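Side-chain contacts in cell division control protein 45 cdc45 putative (Entamoeba histolytica, PDB 6CC2), which probably acts in eukaryotic DNA replication as the Cdc45 subunit of the Cdc45-MCM-GINS replicative helicase: residues N13-R18 and T79-D84; D34-Y39 and K383-T388; H53-V58 and Q377-F382; G123-N128 and L187-K192. One frame throughout, in Å; residues are numbered along the deposited sequence.

Interaction 1 of 4, residues N13-R18 and T79-D84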
loop_
_atom_site.group_PDB
_atom_site.type_symbol
_atom_site.label_atom_id
_atom_site.label_comp_id
_atom_site.label_asym_id
_atom_site.label_seq_id
_atom_site.Cartn_x
_atom_site.Cartn_y
_atom_site.Cartn_z
ATOM N N ASN A 13 6.276 21.907 21.316
ATOM C CA ASN A 13 7.045 22.478 22.416
ATOM C C ASN A 13 7.432 21.396 23.419
ATOM O O ASN A 13 8.532 21.426 23.987
ATOM C CB ASN A 13 6.248 23.581 23.107
ATOM C CG ASN A 13 6.259 24.882 22.333
ATOM O OD1 ASN A 13 7.109 25.097 21.470
ATOM N ND2 ASN A 13 5.327 25.768 22.656
ATOM N N GLY A 14 6.532 20.438 23.654
ATOM C CA GLY A 14 6.856 19.335 24.544
ATOM C C GLY A 14 7.984 18.481 24.004
ATOM O O GLY A 14 8.896 18.098 24.741
ATOM N N LEU A 15 7.949 18.191 22.700
ATOM C CA LEU A 15 9.044 17.457 22.080
ATOM C C LEU A 15 10.356 18.199 22.252
ATOM O O LEU A 15 11.372 17.620 22.664
ATOM C CB LEU A 15 8.747 17.244 20.593
ATOM C CG LEU A 15 7.493 16.489 20.208
ATOM C CD1 LEU A 15 7.399 16.472 18.684
ATOM C CD2 LEU A 15 7.495 15.055 20.735
ATOM N N ARG A 16 10.356 19.501 21.957
ATOM C CA ARG A 16 11.569 20.298 22.105
ATOM C C ARG A 16 12.070 20.304 23.546
ATOM O O ARG A 16 13.264 20.117 23.795
ATOM C CB ARG A 16 11.319 21.727 21.623
ATOM C CG ARG A 16 11.348 21.906 20.117
ATOM C CD ARG A 16 11.245 23.389 19.734
ATOM N NE ARG A 16 9.864 23.869 19.765
ATOM C CZ ARG A 16 9.179 24.292 18.699
ATOM N NH1 ARG A 16 9.740 24.323 17.495
ATOM N NH2 ARG A 16 7.924 24.698 18.842
ATOM N N ASN A 17 11.175 20.541 24.508
ATOM C CA ASN A 17 11.592 20.602 25.904
ATOM C C ASN A 17 12.159 19.270 26.375
ATOM O O ASN A 17 13.177 19.235 27.082
ATOM C CB ASN A 17 10.422 21.022 26.785
ATOM C CG ASN A 17 10.113 22.493 26.660
ATOM O OD1 ASN A 17 10.919 23.257 26.135
ATOM N ND2 ASN A 17 8.947 22.902 27.145
ATOM N N ARG A 18 11.505 18.165 26.017
ATOM C CA ARG A 18 12.008 16.858 26.427
ATOM C C ARG A 18 13.255 16.482 25.649
ATOM O O ARG A 18 14.102 15.743 26.161
ATOM C CB ARG A 18 10.910 15.811 26.277
ATOM C CG ARG A 18 9.697 16.097 27.164
ATOM C CD ARG A 18 8.699 14.924 27.169
ATOM N NE ARG A 18 8.092 14.641 25.873
ATOM C CZ ARG A 18 6.995 15.233 25.398
ATOM N NH1 ARG A 18 6.525 14.867 24.208
ATOM N NH2 ARG A 18 6.381 16.194 26.091
ATOM N N THR A 79 8.934 9.866 24.064
ATOM C CA THR A 79 7.738 10.010 23.270
ATOM C C THR A 79 7.727 8.881 22.246
ATOM O O THR A 79 8.781 8.530 21.704
ATOM C CB THR A 79 7.702 11.350 22.531
ATOM O OG1 THR A 79 7.764 12.427 23.453
ATOM C CG2 THR A 79 6.435 11.492 21.725
ATOM N N VAL A 80 6.547 8.331 21.978
ATOM C CA VAL A 80 6.375 7.372 20.889
ATOM C C VAL A 80 5.274 7.875 19.968
ATOM O O VAL A 80 4.270 8.440 20.422
ATOM C CB VAL A 80 6.048 5.950 21.398
ATOM C CG1 VAL A 80 7.166 5.462 22.275
ATOM C CG2 VAL A 80 4.709 5.926 22.123
ATOM N N PHE A 81 5.485 7.678 18.670
ATOM C CA PHE A 81 4.471 7.867 17.644
ATOM C C PHE A 81 4.165 6.507 17.035
ATOM O O PHE A 81 5.090 5.770 16.690
ATOM C CB PHE A 81 4.968 8.801 16.538
ATOM C CG PHE A 81 5.002 10.225 16.925
ATOM C CD1 PHE A 81 6.076 10.740 17.640
ATOM C CD2 PHE A 81 3.962 11.082 16.568
ATOM C CE1 PHE A 81 6.117 12.081 17.977
ATOM C CE2 PHE A 81 4.009 12.423 16.919
ATOM C CZ PHE A 81 5.076 12.911 17.630
ATOM N N PHE A 82 2.884 6.182 16.917
ATOM C CA PHE A 82 2.415 5.013 16.188
ATOM C C PHE A 82 1.836 5.514 14.873
ATOM O O PHE A 82 0.905 6.340 14.871
ATOM C CB PHE A 82 1.370 4.252 16.998
ATOM C CG PHE A 82 1.876 3.737 18.329
ATOM C CD1 PHE A 82 3.166 3.247 18.462
ATOM C CD2 PHE A 82 1.062 3.756 19.437
ATOM C CE1 PHE A 82 3.631 2.769 19.679
ATOM C CE2 PHE A 82 1.518 3.274 20.662
ATOM C CZ PHE A 82 2.812 2.777 20.782
ATOM N N ILE A 83 2.409 5.053 13.759
ATOM C CA ILE A 83 2.064 5.565 12.430
ATOM C C ILE A 83 1.314 4.497 11.635
ATOM O O ILE A 83 1.859 3.426 11.341
ATOM C CB ILE A 83 3.325 6.037 11.686
ATOM C CG1 ILE A 83 3.999 7.167 12.471
ATOM C CG2 ILE A 83 2.984 6.479 10.267
ATOM C CD1 ILE A 83 5.327 7.625 11.887
ATOM N N ASP A 84 0.073 4.837 11.265
ATOM C CA ASP A 84 -0.840 4.008 10.446
ATOM C C ASP A 84 -1.177 2.692 11.132
ATOM O O ASP A 84 -1.533 1.714 10.496
ATOM C CB ASP A 84 -0.311 3.781 9.027
ATOM C CG ASP A 84 -1.402 3.999 7.948
ATOM O OD1 ASP A 84 -2.531 4.415 8.298
ATOM O OD2 ASP A 84 -1.130 3.767 6.743
#
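Arg18 holds the hydroxyl of Thr79 with two N-H groups. The main bond runs from Arg18 NH1 to Thr79 OG1, 2.8 Å long with an N-H...O angle of 154°. A weak second bond, Arg18 NE to Thr79 OG1, measures 3.3 Å. The hydroxyl sits at the edge of the guanidinium, near its plane, so one acceptor meets two neighbouring N-H groups. The arginine chain bends at its third torsion (chi3 -64°). That bend lays one guanidinium face over its own helix, with Gly14 O 3.4 Å above the plane and Leu15 N also over that face. Around the guanidinium, NE also bonds His78 ND1, just before the strand segment, and Phe102 adds a cation-pi contact.

Beside this polar grip lies an apolar one. Leu15 CD2 stands 3.8 Å from both Thr79 OG1 and Thr79 CG2. The same methyl reaches the edge of the Phe81 ring, 4.3 Å from CE1. Phe46 and Leu51 also touch Leu15.

Thr79 and Phe81 also bond strand 24-29 through their backbones. The contact thus lays helix 8-20 against an inner strand of a parallel sheet, a helix-on-sheet layer of an alpha/beta domain consistent with the DHH phosphoesterase-like fold that Cdc45 shares with RecJ.

Interaction 2 of 4, residues D34-Y39 and K383-T388. With EDO (1,2-ethanediol), chain J.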
loop_
_atom_site.group_PDB
_atom_site.type_symbol
_atom_site.label_atom_id
_atom_site.label_comp_id
_atom_site.label_asym_id
_atom_site.label_seq_id
_atom_site.Cartn_x
_atom_site.Cartn_y
_atom_site.Cartn_z
ATOM N N ASP A 34 2.505 5.288 2.646
ATOM C CA ASP A 34 1.982 6.459 3.372
ATOM C C ASP A 34 2.630 6.596 4.741
ATOM O O ASP A 34 2.980 7.703 5.175
ATOM C CB ASP A 34 0.461 6.322 3.492
ATOM C CG ASP A 34 -0.242 7.617 3.865
ATOM O OD1 ASP A 34 0.291 8.739 3.665
ATOM O OD2 ASP A 34 -1.392 7.497 4.342
ATOM N N ALA A 35 2.808 5.487 5.448
ATOM C CA ALA A 35 3.466 5.537 6.744
ATOM C C ALA A 35 4.910 6.009 6.620
ATOM O O ALA A 35 5.370 6.796 7.452
ATOM C CB ALA A 35 3.408 4.171 7.429
ATOM N N ILE A 36 5.628 5.567 5.586
ATOM C CA ILE A 36 7.002 6.043 5.388
ATOM C C ILE A 36 6.997 7.544 5.129
ATOM O O ILE A 36 7.848 8.293 5.638
ATOM C CB ILE A 36 7.702 5.292 4.253
ATOM C CG1 ILE A 36 7.716 3.778 4.525
ATOM C CG2 ILE A 36 9.163 5.790 4.089
ATOM C CD1 ILE A 36 8.455 2.964 3.473
ATOM N N VAL A 37 6.041 8.008 4.318
ATOM C CA VAL A 37 5.914 9.446 4.056
ATOM C C VAL A 37 5.729 10.210 5.358
ATOM O O VAL A 37 6.338 11.260 5.579
ATOM C CB VAL A 37 4.746 9.705 3.089
ATOM C CG1 VAL A 37 4.356 11.173 3.067
ATOM C CG2 VAL A 37 5.092 9.183 1.682
ATOM N N CYS A 38 4.844 9.715 6.239
ATOM C CA CYS A 38 4.612 10.390 7.507
ATOM C C CYS A 38 5.896 10.462 8.321
ATOM O O CYS A 38 6.296 11.539 8.782
ATOM C CB CYS A 38 3.492 9.666 8.262
ATOM S SG CYS A 38 3.061 10.391 9.864
ATOM N N TYR A 39 6.586 9.331 8.460
ATOM C CA TYR A 39 7.878 9.330 9.128
ATOM C C TYR A 39 8.826 10.358 8.516
ATOM O O TYR A 39 9.511 11.088 9.229
ATOM C CB TYR A 39 8.518 7.946 9.048
ATOM C CG TYR A 39 9.838 7.882 9.763
ATOM C CD1 TYR A 39 11.024 8.214 9.100
ATOM C CD2 TYR A 39 9.920 7.547 11.095
ATOM C CE1 TYR A 39 12.231 8.192 9.740
ATOM C CE2 TYR A 39 11.124 7.520 11.740
ATOM C CZ TYR A 39 12.280 7.852 11.066
ATOM O OH TYR A 39 13.508 7.832 11.718
ATOM N N LYS A 383 14.951 5.529 1.862
ATOM C CA LYS A 383 16.034 6.013 1.021
ATOM C C LYS A 383 15.528 6.371 -0.371
ATOM O O LYS A 383 15.888 7.425 -0.910
ATOM C CB LYS A 383 17.130 4.951 0.931
ATOM C CG LYS A 383 18.290 5.281 0.015
ATOM C CD LYS A 383 19.211 4.069 -0.151
ATOM C CE LYS A 383 20.439 4.399 -0.984
ATOM N NZ LYS A 383 21.328 5.381 -0.300
ATOM N N LEU A 384 14.680 5.525 -0.962
ATOM C CA LEU A 384 14.146 5.849 -2.287
ATOM C C LEU A 384 13.236 7.074 -2.220
ATOM O O LEU A 384 13.342 7.989 -3.050
ATOM C CB LEU A 384 13.429 4.653 -2.900
ATOM C CG LEU A 384 12.850 4.906 -4.292
ATOM C CD1 LEU A 384 13.908 5.485 -5.230
ATOM C CD2 LEU A 384 12.230 3.619 -4.904
ATOM N N LEU A 385 12.326 7.107 -1.246
ATOM C CA LEU A 385 11.461 8.271 -1.074
ATOM C C LEU A 385 12.285 9.548 -0.999
ATOM O O LEU A 385 11.913 10.581 -1.581
ATOM C CB LEU A 385 10.616 8.103 0.195
ATOM C CG LEU A 385 9.666 9.237 0.535
ATOM C CD1 LEU A 385 8.521 9.311 -0.475
ATOM C CD2 LEU A 385 9.135 9.009 1.950
ATOM N N SER A 386 13.424 9.493 -0.307
ATOM C CA SER A 386 14.245 10.661 -0.084
ATOM C C SER A 386 15.093 11.041 -1.287
ATOM O O SER A 386 15.790 12.067 -1.225
ATOM C CB SER A 386 15.178 10.428 1.121
ATOM O OG SER A 386 14.444 10.178 2.317
ATOM N N SER A 387 15.061 10.266 -2.358
ATOM C CA SER A 387 15.936 10.536 -3.485
ATOM C C SER A 387 15.672 11.914 -4.078
ATOM O O SER A 387 14.519 12.333 -4.237
ATOM C CB SER A 387 15.753 9.475 -4.580
ATOM O OG SER A 387 16.676 9.755 -5.630
ATOM N N THR A 388 16.759 12.599 -4.423
ATOM C CA THR A 388 16.711 13.842 -5.179
ATOM C C THR A 388 17.095 13.640 -6.632
ATOM O O THR A 388 17.218 14.616 -7.361
ATOM C CB THR A 388 17.624 14.889 -4.540
ATOM O OG1 THR A 388 18.968 14.416 -4.580
ATOM C CG2 THR A 388 17.207 15.148 -3.090
HETATM C C1 EDO J . 16.095 9.285 9.467
HETATM O O1 EDO J . 15.559 8.959 10.758
HETATM C C2 EDO J . 15.943 10.779 9.229
HETATM O O2 EDO J . 16.556 11.503 10.305
#
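Leu385 presses both its methyls against helix 33-48. All the contacts that join the two segments are apolar. Leu385 CD2 lies 3.9 Å from Ile36 CG2 and equally close to the backbone at Val37 CA. Its other methyl, CD1, is 4.1 Å from Val37 CG2, and CD2 is just as near to that same valine methyl. The leucine CG is anti to the backbone N (chi1 179°), which carries the fork of methyls outward to the helix surface. Leu385 runs alongside Ile36 but antiparallel to it, and lies roughly perpendicular to Val37. All three residues are buried.

The polar bonds lie around this patch. Tyr39 OH and O1 of a bound 1,2-ethanediol form a short hydrogen bond of 2.5 Å. The diol probably comes from the crystallisation liquor, and Glu47 also holds it. The Asp34 carboxylate ties helix 33-48 to the start of helix 182-192.

Further helices close in on the leucine. Tyr203 and Ile206 of helix 199-213 and Ile361 of helix 354-364 touch Leu385, and Ile36 also meets Trp374 and Phe378 of helix 374-385.

Interaction 3 of 4, residues H53-V58 and Q377-F382. With EDO (1,2-ethanediol), chain J.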
loop_
_atom_site.group_PDB
_atom_site.type_symbol
_atom_site.label_atom_id
_atom_site.label_comp_id
_atom_site.label_asym_id
_atom_site.label_seq_id
_atom_site.Cartn_x
_atom_site.Cartn_y
_atom_site.Cartn_z
ATOM N N HIS A 53 15.679 10.944 17.248
ATOM C CA HIS A 53 14.535 10.096 16.958
ATOM C C HIS A 53 15.038 8.819 16.308
ATOM O O HIS A 53 16.155 8.756 15.803
ATOM C CB HIS A 53 13.519 10.811 16.049
ATOM C CG HIS A 53 14.082 11.255 14.736
ATOM N ND1 HIS A 53 14.877 12.374 14.606
ATOM C CD2 HIS A 53 13.958 10.734 13.489
ATOM C CE1 HIS A 53 15.234 12.512 13.342
ATOM N NE2 HIS A 53 14.687 11.534 12.644
ATOM N N SER A 54 14.189 7.795 16.343
ATOM C CA SER A 54 14.541 6.502 15.786
ATOM C C SER A 54 13.279 5.877 15.202
ATOM O O SER A 54 12.160 6.218 15.588
ATOM C CB SER A 54 15.161 5.583 16.833
ATOM O OG SER A 54 14.279 5.366 17.918
ATOM N N ALA A 55 13.475 4.975 14.247
ATOM C CA ALA A 55 12.371 4.288 13.607
ATOM C C ALA A 55 12.279 2.868 14.135
ATOM O O ALA A 55 13.292 2.201 14.323
ATOM C CB ALA A 55 12.553 4.265 12.086
ATOM N N VAL A 56 11.068 2.392 14.342
ATOM C CA VAL A 56 10.790 1.010 14.691
ATOM C C VAL A 56 9.805 0.458 13.673
ATOM O O VAL A 56 8.598 0.633 13.797
ATOM C CB VAL A 56 10.227 0.886 16.116
ATOM C CG1 VAL A 56 9.976 -0.571 16.458
ATOM C CG2 VAL A 56 11.173 1.524 17.120
ATOM N N PRO A 57 10.288 -0.222 12.647
ATOM C CA PRO A 57 9.353 -0.834 11.675
ATOM C C PRO A 57 8.638 -2.020 12.308
ATOM O O PRO A 57 9.277 -2.970 12.751
ATOM C CB PRO A 57 10.257 -1.260 10.516
ATOM C CG PRO A 57 11.515 -0.452 10.676
ATOM C CD PRO A 57 11.689 -0.322 12.184
ATOM N N VAL A 58 7.308 -1.963 12.349
ATOM C CA VAL A 58 6.506 -3.023 12.965
ATOM C C VAL A 58 5.607 -3.648 11.915
ATOM O O VAL A 58 4.981 -2.938 11.122
ATOM C CB VAL A 58 5.658 -2.505 14.147
ATOM C CG1 VAL A 58 6.574 -2.111 15.303
ATOM C CG2 VAL A 58 4.755 -1.331 13.711
ATOM N N GLN A 377 13.531 -3.376 4.925
ATOM C CA GLN A 377 12.946 -2.776 3.730
ATOM C C GLN A 377 12.368 -1.395 4.032
ATOM O O GLN A 377 12.300 -0.554 3.143
ATOM C CB GLN A 377 11.855 -3.674 3.130
ATOM C CG GLN A 377 12.406 -4.969 2.504
ATOM C CD GLN A 377 13.573 -4.730 1.583
ATOM O OE1 GLN A 377 13.415 -4.246 0.457
ATOM N NE2 GLN A 377 14.762 -5.043 2.058
ATOM N N PHE A 378 11.976 -1.132 5.281
ATOM C CA PHE A 378 11.583 0.233 5.635
ATOM C C PHE A 378 12.655 1.247 5.225
ATOM O O PHE A 378 12.340 2.290 4.636
ATOM C CB PHE A 378 11.311 0.361 7.126
ATOM C CG PHE A 378 11.291 1.786 7.587
ATOM C CD1 PHE A 378 10.132 2.536 7.443
ATOM C CD2 PHE A 378 12.419 2.377 8.132
ATOM C CE1 PHE A 378 10.118 3.878 7.828
ATOM C CE2 PHE A 378 12.412 3.684 8.516
ATOM C CZ PHE A 378 11.269 4.444 8.378
ATOM N N TRP A 379 13.923 0.950 5.526
ATOM C CA TRP A 379 14.997 1.896 5.242
ATOM C C TRP A 379 15.283 2.003 3.758
ATOM O O TRP A 379 15.640 3.078 3.273
ATOM C CB TRP A 379 16.256 1.501 6.029
ATOM C CG TRP A 379 16.098 1.831 7.467
ATOM C CD1 TRP A 379 15.972 0.960 8.504
ATOM C CD2 TRP A 379 16.004 3.142 8.033
ATOM N NE1 TRP A 379 15.814 1.644 9.682
ATOM C CE2 TRP A 379 15.838 2.989 9.424
ATOM C CE3 TRP A 379 16.039 4.437 7.495
ATOM C CZ2 TRP A 379 15.718 4.078 10.285
ATOM C CZ3 TRP A 379 15.922 5.514 8.354
ATOM C CH2 TRP A 379 15.767 5.329 9.729
ATOM N N GLU A 380 15.111 0.910 3.012
ATOM C CA GLU A 380 15.222 0.992 1.564
ATOM C C GLU A 380 14.139 1.892 0.984
ATOM O O GLU A 380 14.396 2.661 0.044
ATOM C CB GLU A 380 15.155 -0.402 0.951
ATOM C CG GLU A 380 16.295 -1.321 1.363
ATOM C CD GLU A 380 17.661 -0.792 0.923
ATOM O OE1 GLU A 380 17.751 -0.181 -0.164
ATOM O OE2 GLU A 380 18.643 -0.982 1.670
ATOM N N GLY A 381 12.905 1.766 1.489
ATOM C CA GLY A 381 11.826 2.611 1.002
ATOM C C GLY A 381 12.038 4.069 1.367
ATOM O O GLY A 381 11.789 4.962 0.559
ATOM N N PHE A 382 12.493 4.320 2.593
ATOM C CA PHE A 382 12.830 5.679 3.041
ATOM C C PHE A 382 13.910 6.298 2.167
ATOM O O PHE A 382 13.820 7.479 1.793
ATOM C CB PHE A 382 13.286 5.630 4.501
ATOM C CG PHE A 382 13.716 6.961 5.059
ATOM C CD1 PHE A 382 15.041 7.360 4.978
ATOM C CD2 PHE A 382 12.803 7.805 5.674
ATOM C CE1 PHE A 382 15.453 8.587 5.476
ATOM C CE2 PHE A 382 13.232 9.043 6.202
ATOM C CZ PHE A 382 14.535 9.419 6.091
HETATM C C1 EDO J . 16.095 9.285 9.467
HETATM O O1 EDO J . 15.559 8.959 10.758
HETATM C C2 EDO J . 15.943 10.779 9.229
HETATM O O2 EDO J . 16.556 11.503 10.305
HETATM O O HOH W 1 15.366 1.105 12.613
#
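Ala55 CB meets two aromatic rings at once, 3.6 Å from Phe378 CE2 and 3.6 Å from Trp379 CZ2. It approaches both rings obliquely. Pro57, two residues on along the strand, sets its CG 3.6 Å from Phe378 CB, and the proline ring lies crosswise to the phenylalanine side chain. Phe378 CG is anti to the backbone N (chi1 164°), which sends the ring out towards the strand.

The two rings also brace each other. Phe378 CE2 stands 3.5 Å above the plane of the Trp379 indole, over its centre. Tyr39 then meets Phe378 edge-to-face. A water lies in the indole plane at its edge. It accepts from Trp379 NE1 at 3.0 Å and donates to Ala55 O at 2.9 Å, so the indole N-H is satisfied and the strand carbonyl gains a link to the helix.

A 1,2-ethanediol, probably from the crystallisation liquor, sits between His53 and the helix rings. His53 NE2 and the diol O2 form a hydrogen bond of 3.0 Å with a poor angle (132°). Phe382 CZ touches the diol carbon C2 at 3.7 Å. His53 ND1 is bonded to Leu51 O, which fixes the turn of the imidazole.

Strand 53-57 is an edge strand of the parallel sheet and pairs with strand 24-29. Helix 374-385 packs against its Ala55 and Pro57 side, next to helix 33-48, while Val56, on the other side of the strand, touches Val67 of helix 61-71.

Interaction 4 of 4, residues G123-N128 and L187-K192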
loop_
_atom_site.group_PDB
_atom_site.type_symbol
_atom_site.label_atom_id
_atom_site.label_comp_id
_atom_site.label_asym_id
_atom_site.label_seq_id
_atom_site.Cartn_x
_atom_site.Cartn_y
_atom_site.Cartn_z
ATOM N N GLY A 123 -2.735 10.373 22.550
ATOM C CA GLY A 123 -2.958 11.497 21.663
ATOM C C GLY A 123 -3.239 11.069 20.232
ATOM O O GLY A 123 -2.305 10.764 19.481
ATOM N N LEU A 124 -4.517 11.026 19.860
ATOM C CA LEU A 124 -4.929 10.709 18.497
ATOM C C LEU A 124 -4.870 11.975 17.648
ATOM O O LEU A 124 -5.708 12.867 17.790
ATOM C CB LEU A 124 -6.342 10.126 18.499
ATOM C CG LEU A 124 -6.580 8.828 19.230
ATOM C CD1 LEU A 124 -8.057 8.650 19.548
ATOM C CD2 LEU A 124 -6.072 7.655 18.386
ATOM N N ILE A 125 -3.898 12.058 16.769
ATOM C CA ILE A 125 -3.641 13.284 16.020
ATOM C C ILE A 125 -4.491 13.311 14.760
ATOM O O ILE A 125 -4.491 12.358 13.965
ATOM C CB ILE A 125 -2.149 13.433 15.682
ATOM C CG1 ILE A 125 -1.333 13.498 16.962
ATOM C CG2 ILE A 125 -1.915 14.681 14.839
ATOM C CD1 ILE A 125 0.167 13.474 16.720
ATOM N N THR A 126 -5.228 14.410 14.583
ATOM C CA THR A 126 -5.971 14.674 13.362
ATOM C C THR A 126 -5.612 16.074 12.887
ATOM O O THR A 126 -5.124 16.904 13.666
ATOM C CB THR A 126 -7.490 14.596 13.577
ATOM O OG1 THR A 126 -7.910 15.759 14.292
ATOM C CG2 THR A 126 -7.866 13.355 14.368
ATOM N N SER A 127 -5.875 16.338 11.612
ATOM C CA SER A 127 -5.488 17.607 11.004
ATOM C C SER A 127 -6.514 18.716 11.176
ATOM O O SER A 127 -6.220 19.868 10.826
ATOM C CB SER A 127 -5.228 17.406 9.516
ATOM O OG SER A 127 -6.450 17.161 8.842
ATOM N N ASN A 128 -7.699 18.413 11.706
ATOM C CA ASN A 128 -8.735 19.431 11.822
ATOM C C ASN A 128 -8.240 20.627 12.628
ATOM O O ASN A 128 -7.266 20.547 13.383
ATOM C CB ASN A 128 -9.979 18.859 12.501
ATOM C CG ASN A 128 -10.267 17.432 12.095
ATOM O OD1 ASN A 128 -10.437 17.128 10.914
ATOM N ND2 ASN A 128 -10.308 16.539 13.078
ATOM N N LEU A 187 2.125 16.691 7.157
ATOM C CA LEU A 187 2.168 17.952 6.417
ATOM C C LEU A 187 1.339 19.019 7.112
ATOM O O LEU A 187 1.749 20.190 7.187
ATOM C CB LEU A 187 1.663 17.749 4.987
ATOM C CG LEU A 187 1.540 19.012 4.135
ATOM C CD1 LEU A 187 2.909 19.656 3.855
ATOM C CD2 LEU A 187 0.825 18.654 2.812
ATOM N N ALA A 188 0.187 18.628 7.670
ATOM C CA ALA A 188 -0.653 19.594 8.379
ATOM C C ALA A 188 0.036 20.131 9.629
ATOM O O ALA A 188 -0.110 21.310 9.953
ATOM C CB ALA A 188 -1.994 18.957 8.743
ATOM N N ILE A 189 0.772 19.282 10.353
ATOM C CA ILE A 189 1.548 19.750 11.501
ATOM C C ILE A 189 2.576 20.775 11.051
ATOM O O ILE A 189 2.725 21.834 11.659
ATOM C CB ILE A 189 2.222 18.565 12.223
ATOM C CG1 ILE A 189 1.153 17.632 12.817
ATOM C CG2 ILE A 189 3.180 19.074 13.281
ATOM C CD1 ILE A 189 1.710 16.307 13.316
ATOM N N ALA A 190 3.311 20.462 9.986
ATOM C CA ALA A 190 4.362 21.368 9.525
ATOM C C ALA A 190 3.786 22.722 9.108
ATOM O O ALA A 190 4.372 23.762 9.396
ATOM C CB ALA A 190 5.125 20.729 8.370
ATOM N N LYS A 191 2.623 22.717 8.450
ATOM C CA LYS A 191 2.009 23.960 8.006
ATOM C C LYS A 191 1.571 24.798 9.193
ATOM O O LYS A 191 1.809 26.009 9.231
ATOM C CB LYS A 191 0.815 23.658 7.104
ATOM C CG LYS A 191 1.190 23.104 5.733
ATOM C CD LYS A 191 -0.037 22.844 4.855
ATOM C CE LYS A 191 -0.921 24.077 4.696
ATOM N NZ LYS A 191 -0.163 25.286 4.263
ATOM N N LYS A 192 0.921 24.161 10.175
ATOM C CA LYS A 192 0.442 24.898 11.344
ATOM C C LYS A 192 1.595 25.523 12.113
ATOM O O LYS A 192 1.467 26.629 12.677
ATOM C CB LYS A 192 -0.363 23.961 12.243
ATOM C CG LYS A 192 -0.897 24.611 13.525
ATOM C CD LYS A 192 -1.877 25.747 13.223
ATOM C CE LYS A 192 -2.559 26.228 14.490
ATOM N NZ LYS A 192 -3.617 27.233 14.200
#
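Ser127 divides its side chain between two partners: OG bonds Glu180 OE1, and CB packs on Ala188 of helix 182-192. A first torsion of 71° turns OG to the place where Glu180 binds it; CB rests on the alanine whatever that torsion is. The setting is an alpha/beta domain, where the chain leaves strand 122-125 of the parallel sheet and runs past a helix.

The backbones come close here, with Ser127 CA and Ala188 CA 5.8 Å apart. The small alanine allows this approach, and Ser127 CB is 3.7 Å from Ala188 CB. The hydroxyl takes no part in that touch, since Ser127 OG stays 4.8 Å from Ala188 CB.

Ile125 makes the second touch, with Ile189 of helix 182-192. The two touches are thus made by neighbouring residues on the helix and by residues two apart on the other segment. Both isoleucines are buried, whereas Ser127 and Ala188 are partly exposed. Ile125 pairs with strand 102-106 through its backbone. Phe8 of helix 8-20 packs on both Ile125 and Ile189, so that helix joins both sides of the contact.

In Ile189, CD1 is anti to CA (chi2 169°), which carries that methyl towards the strand. It ends there, with Ile189 CD1 4.3 Å from Ile125 CG2.

In the fold
Three of the contacts, interactions 1, 3 and 4, reach the same parallel sheet. Interactions 1 and 4 have centres about 13 Å apart and join where Phe81 CE2 meets Ile125 CD1 at 4.0 Å. Interaction 1 also touches interaction 2, where Ile83 CG2 lies 3.7 Å from Ala35 CA of helix 33-48. Interactions 2 and 3 are the closest pair, their centres about 10 Å apart. Both use helix 374-385, and Tyr39 CE2 lies 3.6 Å from Ala55 CB. The 1,2-ethanediol bridges these two through Tyr39 and His53. Interactions 3 and 4 stand farthest apart, with centres about 21 Å from each other.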